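Local coordinates for lipopolysaccharide biosynthesis protein wbpB (Thermus thermophilus, PDB 3O9Z), which is an NAD-dependent dehydrogenase of the Gfo/Idh/MocA family involved in the biosynthesis of 2,3-diacetamido-2,3-dideoxy-D-mannuronic acid, a lipopolysaccharide sugar, at residues V155-T160 with R224-I229; E203-T208 with S300-E305; K243-S248 with E257-F262. All blocks are in the same frame, centred on the assembly; numbering follows the deposited sequence.

Interaction 1: V155-T160 with R224-I229; sequences VLTYVT and RWFLSI. With AKG (2-oxoglutaric acid), chain F.
Residues 155-160 and 224-229 pair as neighbouring parallel strands, Val155 level with Arg224 and Val159 with Ser228, their axes 4.7 Å apart and 2° from exactly parallel. Five backbone bonds form the ladder: Leu156, Tyr158 and Thr160 each donate N-H across to the other strand, and Phe226 and Ser228 donate back to Leu156 and Tyr158. The straightest runs from Leu156 N to Arg224 O at 2.9 Å.

Val155, Thr157 and Val159 share one face with Arg224, Phe226 and Ser228. At its outer end CG2 of Val155 lies 3.5 Å from NH1 of Arg224, whose NH2 is held by the carbonyl of Arg307. Further along, CG2 of Val159 meets the edge of the Phe226 ring near its plane, at CE2. The hydroxyl of Thr157 turns to His308 instead.

The opposite face carries Leu156 and Tyr158 beside Trp225 and Leu227. CD1 of Leu227 packs 3.9 Å from CD1 of Tyr158, the two side chains running alongside each other in one direction. Tyr158 OH donates a short 2.6 Å bond to O4 of 2-oxoglutarate, which sits near the ring plane at its edge. With OG1 swung away from its own backbone N (chi1 -179°), Thr160 donates to the ligand's O3 at 2.9 Å, so two donors from one strand hold both oxygens of one carboxylate.

Strand 245-251 flanks residues 155-160 on their other side and strand 211-218 flanks residues 224-229, while helix 186-196 packs on the Leu156, Tyr158 and Leu227 face.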
loop_
_atom_site.group_PDB
_atom_site.type_symbol
_atom_site.label_atom_id
_atom_site.label_comp_id
_atom_site.label_asym_id
_atom_site.label_seq_id
_atom_site.Cartn_x
_atom_site.Cartn_y
_atom_site.Cartn_z
ATOM N N VAL A 155 -2.577 -35.986 -23.350
ATOM C CA VAL A 155 -1.909 -35.759 -22.076
ATOM C C VAL A 155 -1.374 -34.337 -22.132
ATOM O O VAL A 155 -0.597 -33.986 -23.028
ATOM C CB VAL A 155 -0.752 -36.745 -21.859
ATOM C CG1 VAL A 155 -0.015 -36.397 -20.583
ATOM C CG2 VAL A 155 -1.297 -38.171 -21.777
ATOM N N LEU A 156 -1.798 -33.502 -21.192
ATOM C CA LEU A 156 -1.385 -32.084 -21.155
ATOM C C LEU A 156 -0.547 -31.942 -19.902
ATOM O O LEU A 156 -0.992 -32.283 -18.795
ATOM C CB LEU A 156 -2.641 -31.211 -20.952
ATOM C CG LEU A 156 -2.509 -29.718 -21.217
ATOM C CD1 LEU A 156 -1.620 -29.012 -20.205
ATOM C CD2 LEU A 156 -2.093 -29.417 -22.676
ATOM N N THR A 157 0.700 -31.488 -20.071
ATOM C CA THR A 157 1.598 -31.277 -18.940
ATOM C C THR A 157 2.103 -29.847 -18.990
ATOM O O THR A 157 2.534 -29.368 -20.047
ATOM C CB THR A 157 2.814 -32.213 -19.082
ATOM O OG1 THR A 157 2.338 -33.556 -19.224
ATOM C CG2 THR A 157 3.683 -32.157 -17.813
ATOM N N TYR A 158 1.917 -29.117 -17.895
ATOM C CA TYR A 158 2.130 -27.670 -17.913
ATOM C C TYR A 158 2.894 -27.308 -16.649
ATOM O O TYR A 158 2.305 -27.201 -15.559
ATOM C CB TYR A 158 0.760 -26.950 -17.970
ATOM C CG TYR A 158 0.848 -25.536 -18.484
ATOM C CD1 TYR A 158 1.306 -24.489 -17.676
ATOM C CD2 TYR A 158 0.532 -25.258 -19.808
ATOM C CE1 TYR A 158 1.361 -23.180 -18.182
ATOM C CE2 TYR A 158 0.622 -23.978 -20.332
ATOM C CZ TYR A 158 1.023 -22.945 -19.520
ATOM O OH TYR A 158 1.123 -21.655 -20.009
ATOM N N VAL A 159 4.197 -27.108 -16.778
ATOM C CA VAL A 159 5.054 -26.840 -15.627
ATOM C C VAL A 159 5.744 -25.523 -15.935
ATOM O O VAL A 159 6.351 -25.342 -16.991
ATOM C CB VAL A 159 6.138 -27.924 -15.452
ATOM C CG1 VAL A 159 6.952 -27.581 -14.228
ATOM C CG2 VAL A 159 5.521 -29.311 -15.268
ATOM N N THR A 160 5.587 -24.534 -15.066
ATOM C CA THR A 160 6.234 -23.251 -15.297
ATOM C C THR A 160 6.740 -22.710 -13.958
ATOM O O THR A 160 5.952 -22.356 -13.071
ATOM C CB THR A 160 5.306 -22.289 -16.069
ATOM O OG1 THR A 160 6.018 -21.054 -16.284
ATOM C CG2 THR A 160 4.027 -22.008 -15.285
ATOM N N ARG A 224 -5.845 -36.080 -19.769
ATOM C CA ARG A 224 -5.254 -36.174 -18.421
ATOM C C ARG A 224 -4.339 -34.966 -18.327
ATOM O O ARG A 224 -3.509 -34.758 -19.233
ATOM C CB ARG A 224 -4.456 -37.466 -18.279
ATOM C CG ARG A 224 -5.364 -38.697 -18.368
ATOM C CD ARG A 224 -4.551 -39.966 -18.254
ATOM N NE ARG A 224 -3.830 -40.268 -19.480
ATOM C CZ ARG A 224 -2.798 -41.107 -19.522
ATOM N NH1 ARG A 224 -2.182 -41.386 -20.684
ATOM N NH2 ARG A 224 -2.320 -41.578 -18.377
ATOM N N TRP A 225 -4.462 -34.152 -17.273
ATOM C CA TRP A 225 -3.692 -32.911 -17.168
ATOM C C TRP A 225 -2.938 -32.798 -15.859
ATOM O O TRP A 225 -3.357 -33.320 -14.837
ATOM C CB TRP A 225 -4.575 -31.685 -17.448
ATOM C CG TRP A 225 -5.780 -31.540 -16.531
ATOM C CD1 TRP A 225 -7.067 -31.993 -16.767
ATOM C CD2 TRP A 225 -5.812 -30.899 -15.264
ATOM N NE1 TRP A 225 -7.893 -31.651 -15.714
ATOM C CE2 TRP A 225 -7.143 -30.964 -14.791
ATOM C CE3 TRP A 225 -4.855 -30.196 -14.512
ATOM C CZ2 TRP A 225 -7.553 -30.427 -13.574
ATOM C CZ3 TRP A 225 -5.282 -29.666 -13.296
ATOM C CH2 TRP A 225 -6.601 -29.787 -12.831
ATOM N N PHE A 226 -1.802 -32.102 -15.916
ATOM C CA PHE A 226 -0.963 -31.846 -14.769
ATOM C C PHE A 226 -0.421 -30.443 -14.905
ATOM O O PHE A 226 0.096 -30.093 -15.978
ATOM C CB PHE A 226 0.176 -32.872 -14.731
ATOM C CG PHE A 226 1.110 -32.692 -13.568
ATOM C CD1 PHE A 226 0.930 -33.452 -12.425
ATOM C CD2 PHE A 226 2.152 -31.770 -13.633
ATOM C CE1 PHE A 226 1.781 -33.308 -11.345
ATOM C CE2 PHE A 226 3.018 -31.611 -12.541
ATOM C CZ PHE A 226 2.800 -32.362 -11.375
ATOM N N LEU A 227 -0.577 -29.676 -13.831
ATOM C CA LEU A 227 -0.138 -28.276 -13.768
ATOM C C LEU A 227 0.762 -28.094 -12.530
ATOM O O LEU A 227 0.359 -28.465 -11.420
ATOM C CB LEU A 227 -1.420 -27.431 -13.627
ATOM C CG LEU A 227 -1.150 -25.982 -13.224
ATOM C CD1 LEU A 227 -0.341 -25.205 -14.261
ATOM C CD2 LEU A 227 -2.544 -25.348 -12.967
ATOM N N SER A 228 1.936 -27.482 -12.698
ATOM C CA SER A 228 2.708 -27.145 -11.519
ATOM C C SER A 228 3.551 -25.901 -11.757
ATOM O O SER A 228 3.947 -25.586 -12.898
ATOM C CB SER A 228 3.643 -28.284 -11.123
ATOM O OG SER A 228 4.342 -28.008 -9.895
ATOM N N ILE A 229 3.773 -25.200 -10.654
ATOM C CA ILE A 229 4.737 -24.100 -10.605
ATOM C C ILE A 229 6.014 -24.495 -9.882
ATOM O O ILE A 229 6.851 -23.626 -9.583
ATOM C CB ILE A 229 4.133 -22.785 -10.042
ATOM C CG1 ILE A 229 3.504 -23.097 -8.693
ATOM C CG2 ILE A 229 3.107 -22.219 -11.052
ATOM C CD1 ILE A 229 3.088 -21.852 -7.844
HETATM C C1 AKG F . 1.196 -15.975 -15.661
HETATM O O1 AKG F . 2.264 -16.070 -15.002
HETATM O O2 AKG F . 0.215 -15.365 -15.224
HETATM C C2 AKG F . 1.074 -16.465 -17.018
HETATM O O5 AKG F . 0.002 -16.325 -17.602
HETATM C C3 AKG F . 2.229 -17.160 -17.688
HETATM C C4 AKG F . 2.047 -18.664 -17.484
HETATM C C5 AKG F . 3.229 -19.488 -17.953
HETATM O O3 AKG F . 4.381 -19.141 -17.633
HETATM O O4 AKG F . 3.031 -20.487 -18.649
#

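Interaction 2: E203-T208 with S300-E305; sequences EVHART and SQPSPE
His205 and Pro302 make the main apolar contact. The CB of Pro302 stands almost over the middle of the imidazole, 3.4 Å from the ring centroid and 9° off its normal, a CH-pi contact on one face of the ring.

The direct polar link is a backbone bond: Ser300 N donates to Val204 O at 2.9 Å, nearly straight. Within the strand, His205 NE2 donates to Glu203 OE1 at 2.9 Å; the carboxylate oxygen lies in the plane of the imidazole and uses its anti lone pair. The glutamate chain, stretched out beyond CG (chi2 178°), carries OE1 to that nitrogen. This His-carboxylate bond fixes the turn of the ring whose face Pro302 covers. OE2 of the same glutamate accepts from His201, so a histidine is bonded to each oxygen.

Two waters extend the join. One donates to Glu203 OE1 at 2.6 Å and accepts from the backbone N of Ser303. The other accepts from Val204 N and is hydrogen-bonded to Ser300 OG.

The loop after helix 281-294 thus touches strand 199-207, an outermost strand of the six-stranded sheet within this chain, at residues 203-205. This strand pairs with strand 211-218, where His205 and Ala206 both face Ala213 in a classic beta bulge.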
loop_
_atom_site.group_PDB
_atom_site.type_symbol
_atom_site.label_atom_id
_atom_site.label_comp_id
_atom_site.label_asym_id
_atom_site.label_seq_id
_atom_site.Cartn_x
_atom_site.Cartn_y
_atom_site.Cartn_z
ATOM N N GLU A 203 -12.727 -33.801 -13.457
ATOM C CA GLU A 203 -12.243 -34.398 -12.202
ATOM C C GLU A 203 -10.968 -33.695 -11.757
ATOM O O GLU A 203 -10.149 -33.307 -12.586
ATOM C CB GLU A 203 -11.830 -35.876 -12.360
ATOM C CG GLU A 203 -12.931 -36.722 -12.905
ATOM C CD GLU A 203 -12.567 -38.167 -13.127
ATOM O OE1 GLU A 203 -11.444 -38.647 -12.850
ATOM O OE2 GLU A 203 -13.458 -38.857 -13.648
ATOM N N VAL A 204 -10.753 -33.598 -10.448
ATOM C CA VAL A 204 -9.475 -33.118 -9.935
ATOM C C VAL A 204 -8.934 -34.178 -9.002
ATOM O O VAL A 204 -9.702 -34.708 -8.158
ATOM C CB VAL A 204 -9.600 -31.734 -9.293
ATOM C CG1 VAL A 204 -10.585 -31.750 -8.127
ATOM C CG2 VAL A 204 -8.248 -31.270 -8.790
ATOM N N HIS A 205 -7.661 -34.541 -9.184
ATOM C CA HIS A 205 -7.045 -35.666 -8.482
ATOM C C HIS A 205 -6.007 -35.239 -7.447
ATOM O O HIS A 205 -5.674 -36.010 -6.538
ATOM C CB HIS A 205 -6.345 -36.593 -9.486
ATOM C CG HIS A 205 -7.257 -37.122 -10.541
ATOM N ND1 HIS A 205 -6.806 -37.444 -11.809
ATOM C CD2 HIS A 205 -8.586 -37.376 -10.526
ATOM C CE1 HIS A 205 -7.829 -37.867 -12.527
ATOM N NE2 HIS A 205 -8.918 -37.842 -11.775
ATOM N N ALA A 206 -5.477 -34.029 -7.622
ATOM C CA ALA A 206 -4.413 -33.507 -6.729
ATOM C C ALA A 206 -4.590 -32.017 -6.708
ATOM O O ALA A 206 -4.845 -31.377 -7.722
ATOM C CB ALA A 206 -3.000 -33.857 -7.239
ATOM N N ARG A 207 -4.476 -31.427 -5.521
ATOM C CA ARG A 207 -4.636 -29.978 -5.450
ATOM C C ARG A 207 -3.922 -29.361 -4.260
ATOM O O ARG A 207 -4.543 -29.234 -3.189
ATOM C CB ARG A 207 -6.131 -29.593 -5.471
ATOM C CG ARG A 207 -6.430 -28.137 -5.153
ATOM C CD ARG A 207 -7.729 -28.103 -4.406
ATOM N NE ARG A 207 -8.805 -28.007 -5.375
ATOM C CZ ARG A 207 -9.888 -28.774 -5.375
ATOM N NH1 ARG A 207 -10.046 -29.731 -4.464
ATOM N NH2 ARG A 207 -10.808 -28.541 -6.300
ATOM N N THR A 208 -2.637 -29.028 -4.448
ATOM C CA THR A 208 -1.729 -28.514 -3.400
ATOM C C THR A 208 -1.311 -27.111 -3.825
ATOM O O THR A 208 -1.691 -26.658 -4.879
ATOM C CB THR A 208 -0.412 -29.282 -3.279
ATOM O OG1 THR A 208 0.419 -29.027 -4.423
ATOM C CG2 THR A 208 -0.646 -30.775 -3.106
ATOM N N SER A 300 -11.221 -36.356 -6.252
ATOM C CA SER A 300 -11.599 -37.744 -6.420
ATOM C C SER A 300 -10.405 -38.643 -6.712
ATOM O O SER A 300 -9.322 -38.176 -7.074
ATOM C CB SER A 300 -12.621 -37.841 -7.536
ATOM O OG SER A 300 -12.069 -37.447 -8.782
ATOM N N GLN A 301 -10.605 -39.950 -6.561
ATOM C CA GLN A 301 -9.519 -40.892 -6.743
ATOM C C GLN A 301 -9.603 -41.327 -8.207
ATOM O O GLN A 301 -10.641 -41.827 -8.620
ATOM C CB GLN A 301 -9.736 -42.138 -5.879
ATOM C CG GLN A 301 -8.618 -43.162 -6.051
ATOM C CD GLN A 301 -7.384 -42.783 -5.255
ATOM O OE1 GLN A 301 -7.467 -42.041 -4.269
ATOM N NE2 GLN A 301 -6.227 -43.285 -5.682
ATOM N N PRO A 302 -8.518 -41.140 -8.963
ATOM C CA PRO A 302 -8.573 -41.437 -10.396
ATOM C C PRO A 302 -8.573 -42.935 -10.655
ATOM O O PRO A 302 -7.883 -43.696 -9.968
ATOM C CB PRO A 302 -7.287 -40.806 -10.932
ATOM C CG PRO A 302 -6.347 -40.790 -9.768
ATOM C CD PRO A 302 -7.215 -40.590 -8.546
ATOM N N SER A 303 -9.350 -43.346 -11.647
ATOM C CA SER A 303 -9.134 -44.669 -12.247
ATOM C C SER A 303 -7.790 -44.653 -12.976
ATOM O O SER A 303 -7.310 -43.578 -13.359
ATOM C CB SER A 303 -10.259 -44.952 -13.237
ATOM O OG SER A 303 -10.166 -44.043 -14.325
ATOM N N PRO A 304 -7.156 -45.825 -13.172
ATOM C CA PRO A 304 -5.838 -45.828 -13.793
ATOM C C PRO A 304 -5.883 -45.189 -15.157
ATOM O O PRO A 304 -4.937 -44.511 -15.531
ATOM C CB PRO A 304 -5.507 -47.325 -13.952
ATOM C CG PRO A 304 -6.261 -47.950 -12.835
ATOM C CD PRO A 304 -7.513 -47.145 -12.619
ATOM N N GLU A 305 -6.998 -45.328 -15.858
ATOM C CA GLU A 305 -7.064 -44.812 -17.228
ATOM C C GLU A 305 -7.153 -43.285 -17.255
ATOM O O GLU A 305 -6.863 -42.665 -18.283
ATOM C CB GLU A 305 -8.201 -45.449 -18.034
ATOM C CG GLU A 305 -9.582 -45.152 -17.520
ATOM C CD GLU A 305 -10.122 -46.216 -16.574
ATOM O OE1 GLU A 305 -9.325 -46.988 -15.989
ATOM O OE2 GLU A 305 -11.364 -46.241 -16.414
HETATM O O HOH W 1 -11.220 -41.263 -12.644
HETATM O O HOH W 2 -12.949 -34.709 -8.802
#

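Interaction 3: K243-S248 with E257-F262; sequences KRTYRS and EFSEGF. With AKG (2-oxoglutaric acid), chain F.
Arg247 and Glu257 meet through backbone and carboxylate: the N-H of Arg247 runs almost straight to OE1 of Glu257 at 2.9 Å, reaching it from above the carboxylate plane. The other backbone bond returns from Phe258 N to Arg247 O, next to the antiparallel, non-hydrogen-bonded pair Ser248-Glu257.

The carboxylate is well supplied with donors. OE1 also accepts from Ser259 OG at 2.7 Å, on its syn side, and from a water that donates in addition to Thr245 O. OE2 takes the N-H of Ser259. Folded back at its second torsion (chi2 -71°), the glutamate side chain returns to its neighbours in this way. With an alanine in place of Glu257, the N-H of Arg247 would probably lose its carboxylate partner and the Ser259 hydroxyl would be freer to turn away from Arg247.

The guanidinium of Arg247 is fixed at edge and face. NH1 donates to Ser259 OG at 2.9 Å, tilted from the guanidinium plane. On 2-oxoglutarate, NE donates to O4 at 2.9 Å and NH2 to O3 at 3.0 Å, with a weaker NH2 bond to O4, so the arginine grips both oxygens of one carboxylate.

Two aromatic rings pack on the arginine. Phe262 stacks flat on the guanidinium, centres 4.0 Å apart and planes 13° apart, a cation-pi contact. Nearer the backbone, CB of Arg247 makes a CH-pi contact over the face of Phe258.

Phe262 also touches the NAD, so one ring contacts both arginine and cofactor. This is the 2-oxoglutarate pocket of a Gfo/Idh/MocA-type dehydrogenase: Arg247, Tyr158 and Thr160 reach the ligand from the six-stranded sheet, and Arg162, His187 and, from the Rossmann part, Lys103 also hydrogen-bond it.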
loop_
_atom_site.group_PDB
_atom_site.type_symbol
_atom_site.label_atom_id
_atom_site.label_comp_id
_atom_site.label_asym_id
_atom_site.label_seq_id
_atom_site.Cartn_x
_atom_site.Cartn_y
_atom_site.Cartn_z
ATOM N N LYS A 243 16.530 -26.302 -17.156
ATOM C CA LYS A 243 15.266 -25.763 -17.682
ATOM C C LYS A 243 14.173 -25.733 -16.618
ATOM O O LYS A 243 14.095 -26.673 -15.814
ATOM C CB LYS A 243 14.754 -26.602 -18.846
ATOM C CG LYS A 243 15.764 -26.819 -19.971
ATOM C CD LYS A 243 16.051 -25.548 -20.734
ATOM C CE LYS A 243 16.711 -25.897 -22.070
ATOM N NZ LYS A 243 17.214 -24.678 -22.750
ATOM N N ARG A 244 13.353 -24.680 -16.638
ATOM C CA ARG A 244 12.343 -24.528 -15.582
ATOM C C ARG A 244 10.914 -24.465 -16.093
ATOM O O ARG A 244 9.997 -24.196 -15.313
ATOM C CB ARG A 244 12.667 -23.318 -14.703
ATOM C CG ARG A 244 14.032 -23.488 -14.066
ATOM C CD ARG A 244 14.486 -22.322 -13.211
ATOM N NE ARG A 244 15.517 -22.861 -12.334
ATOM C CZ ARG A 244 15.324 -23.173 -11.059
ATOM N NH1 ARG A 244 14.170 -22.912 -10.461
ATOM N NH2 ARG A 244 16.325 -23.691 -10.367
ATOM N N THR A 245 10.725 -24.709 -17.383
ATOM C CA THR A 245 9.403 -24.800 -17.971
ATOM C C THR A 245 9.321 -26.037 -18.858
ATOM O O THR A 245 10.301 -26.478 -19.493
ATOM C CB THR A 245 9.015 -23.586 -18.815
ATOM O OG1 THR A 245 9.807 -23.564 -20.007
ATOM C CG2 THR A 245 9.206 -22.267 -18.015
ATOM N N TYR A 246 8.102 -26.545 -18.946
ATOM C CA TYR A 246 7.772 -27.661 -19.815
ATOM C C TYR A 246 6.278 -27.565 -20.081
ATOM O O TYR A 246 5.472 -27.801 -19.183
ATOM C CB TYR A 246 8.139 -28.991 -19.154
ATOM C CG TYR A 246 7.776 -30.197 -20.004
ATOM C CD1 TYR A 246 8.402 -30.398 -21.234
ATOM C CD2 TYR A 246 6.815 -31.108 -19.593
ATOM C CE1 TYR A 246 8.061 -31.483 -22.036
ATOM C CE2 TYR A 246 6.484 -32.218 -20.379
ATOM C CZ TYR A 246 7.117 -32.386 -21.594
ATOM O OH TYR A 246 6.765 -33.468 -22.375
ATOM N N ARG A 247 5.921 -27.210 -21.312
ATOM C CA ARG A 247 4.535 -26.992 -21.703
ATOM C C ARG A 247 4.231 -27.847 -22.905
ATOM O O ARG A 247 4.705 -27.561 -24.014
ATOM C CB ARG A 247 4.233 -25.516 -21.998
ATOM C CG ARG A 247 4.533 -24.540 -20.853
ATOM C CD ARG A 247 4.243 -23.115 -21.366
ATOM N NE ARG A 247 4.669 -22.056 -20.455
ATOM C CZ ARG A 247 5.827 -21.407 -20.545
ATOM N NH1 ARG A 247 6.737 -21.808 -21.442
ATOM N NH2 ARG A 247 6.086 -20.384 -19.734
ATOM N N SER A 248 3.504 -28.934 -22.664
ATOM C CA SER A 248 3.426 -30.031 -23.633
ATOM C C SER A 248 1.975 -30.460 -23.816
ATOM O O SER A 248 1.235 -30.655 -22.841
ATOM C CB SER A 248 4.227 -31.236 -23.123
ATOM O OG SER A 248 3.840 -32.427 -23.785
ATOM N N GLU A 257 5.630 -29.495 -27.849
ATOM C CA GLU A 257 6.097 -28.671 -26.728
ATOM C C GLU A 257 6.076 -27.234 -27.223
ATOM O O GLU A 257 6.708 -26.945 -28.243
ATOM C CB GLU A 257 7.501 -29.074 -26.218
ATOM C CG GLU A 257 7.809 -28.707 -24.738
ATOM C CD GLU A 257 7.995 -27.220 -24.456
ATOM O OE1 GLU A 257 8.019 -26.826 -23.254
ATOM O OE2 GLU A 257 8.130 -26.447 -25.438
ATOM N N PHE A 258 5.346 -26.352 -26.539
ATOM C CA PHE A 258 5.054 -25.013 -27.072
ATOM C C PHE A 258 5.604 -23.847 -26.270
ATOM O O PHE A 258 5.045 -22.754 -26.295
ATOM C CB PHE A 258 3.552 -24.821 -27.320
ATOM C CG PHE A 258 2.681 -25.178 -26.150
ATOM C CD1 PHE A 258 2.207 -26.480 -26.001
ATOM C CD2 PHE A 258 2.315 -24.207 -25.220
ATOM C CE1 PHE A 258 1.337 -26.805 -24.957
ATOM C CE2 PHE A 258 1.457 -24.523 -24.159
ATOM C CZ PHE A 258 0.972 -25.832 -24.036
ATOM N N SER A 259 6.701 -24.057 -25.559
ATOM C CA SER A 259 7.313 -22.979 -24.792
ATOM C C SER A 259 8.032 -21.934 -25.645
ATOM O O SER A 259 8.100 -20.752 -25.288
ATOM C CB SER A 259 8.293 -23.578 -23.793
ATOM O OG SER A 259 7.585 -24.235 -22.738
ATOM N N GLU A 260 8.528 -22.367 -26.795
ATOM C CA GLU A 260 9.348 -21.455 -27.573
ATOM C C GLU A 260 8.449 -20.399 -28.182
ATOM O O GLU A 260 7.426 -20.716 -28.792
ATOM C CB GLU A 260 10.106 -22.244 -28.636
ATOM C CG GLU A 260 11.280 -23.001 -28.027
ATOM C CD GLU A 260 11.915 -23.994 -28.986
ATOM O OE1 GLU A 260 13.161 -24.107 -28.963
ATOM O OE2 GLU A 260 11.175 -24.664 -29.749
ATOM N N GLY A 261 8.800 -19.131 -27.963
ATOM C CA GLY A 261 7.950 -18.027 -28.392
ATOM C C GLY A 261 6.741 -17.724 -27.523
ATOM O O GLY A 261 5.982 -16.811 -27.834
ATOM N N PHE A 262 6.530 -18.495 -26.458
ATOM C CA PHE A 262 5.435 -18.192 -25.519
ATOM C C PHE A 262 5.347 -16.735 -25.035
ATOM O O PHE A 262 4.248 -16.202 -24.857
ATOM C CB PHE A 262 5.540 -19.131 -24.297
ATOM C CG PHE A 262 4.371 -19.045 -23.337
ATOM C CD1 PHE A 262 3.192 -19.722 -23.589
ATOM C CD2 PHE A 262 4.415 -18.240 -22.197
ATOM C CE1 PHE A 262 2.099 -19.619 -22.718
ATOM C CE2 PHE A 262 3.330 -18.146 -21.319
ATOM C CZ PHE A 262 2.175 -18.862 -21.548
HETATM C C1 AKG F . 1.196 -15.975 -15.661
HETATM O O1 AKG F . 2.264 -16.070 -15.002
HETATM O O2 AKG F . 0.215 -15.365 -15.224
HETATM C C2 AKG F . 1.074 -16.465 -17.018
HETATM O O5 AKG F . 0.002 -16.325 -17.602
HETATM C C3 AKG F . 2.229 -17.160 -17.688
HETATM C C4 AKG F . 2.047 -18.664 -17.484
HETATM C C5 AKG F . 3.229 -19.488 -17.953
HETATM O O3 AKG F . 4.381 -19.141 -17.633
HETATM O O4 AKG F . 3.031 -20.487 -18.649
HETATM O O HOH W 3 10.642 -26.833 -22.139
#

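In the fold
From the N terminus, the chain lays down the Rossmann-sheet strands up to 126-128 and then reaches residues 155-160. Interaction 1 closes the first loop, bringing 224-229 back beside that strand after a passage of helices and strands 199-207 and 211-218. Interaction 3 follows in series as a tight local closure, with eight residues between its segments. Interaction 2 starts inside the loop of interaction 1 and ends after it, so those two cross, while interaction 3 nests within the long loop of interaction 2. All three reach one six-stranded sheet. Interactions 1 and 3 meet across adjacent strands and share 2-oxoglutarate; interaction 2 ties the C-terminal loop to the far edge.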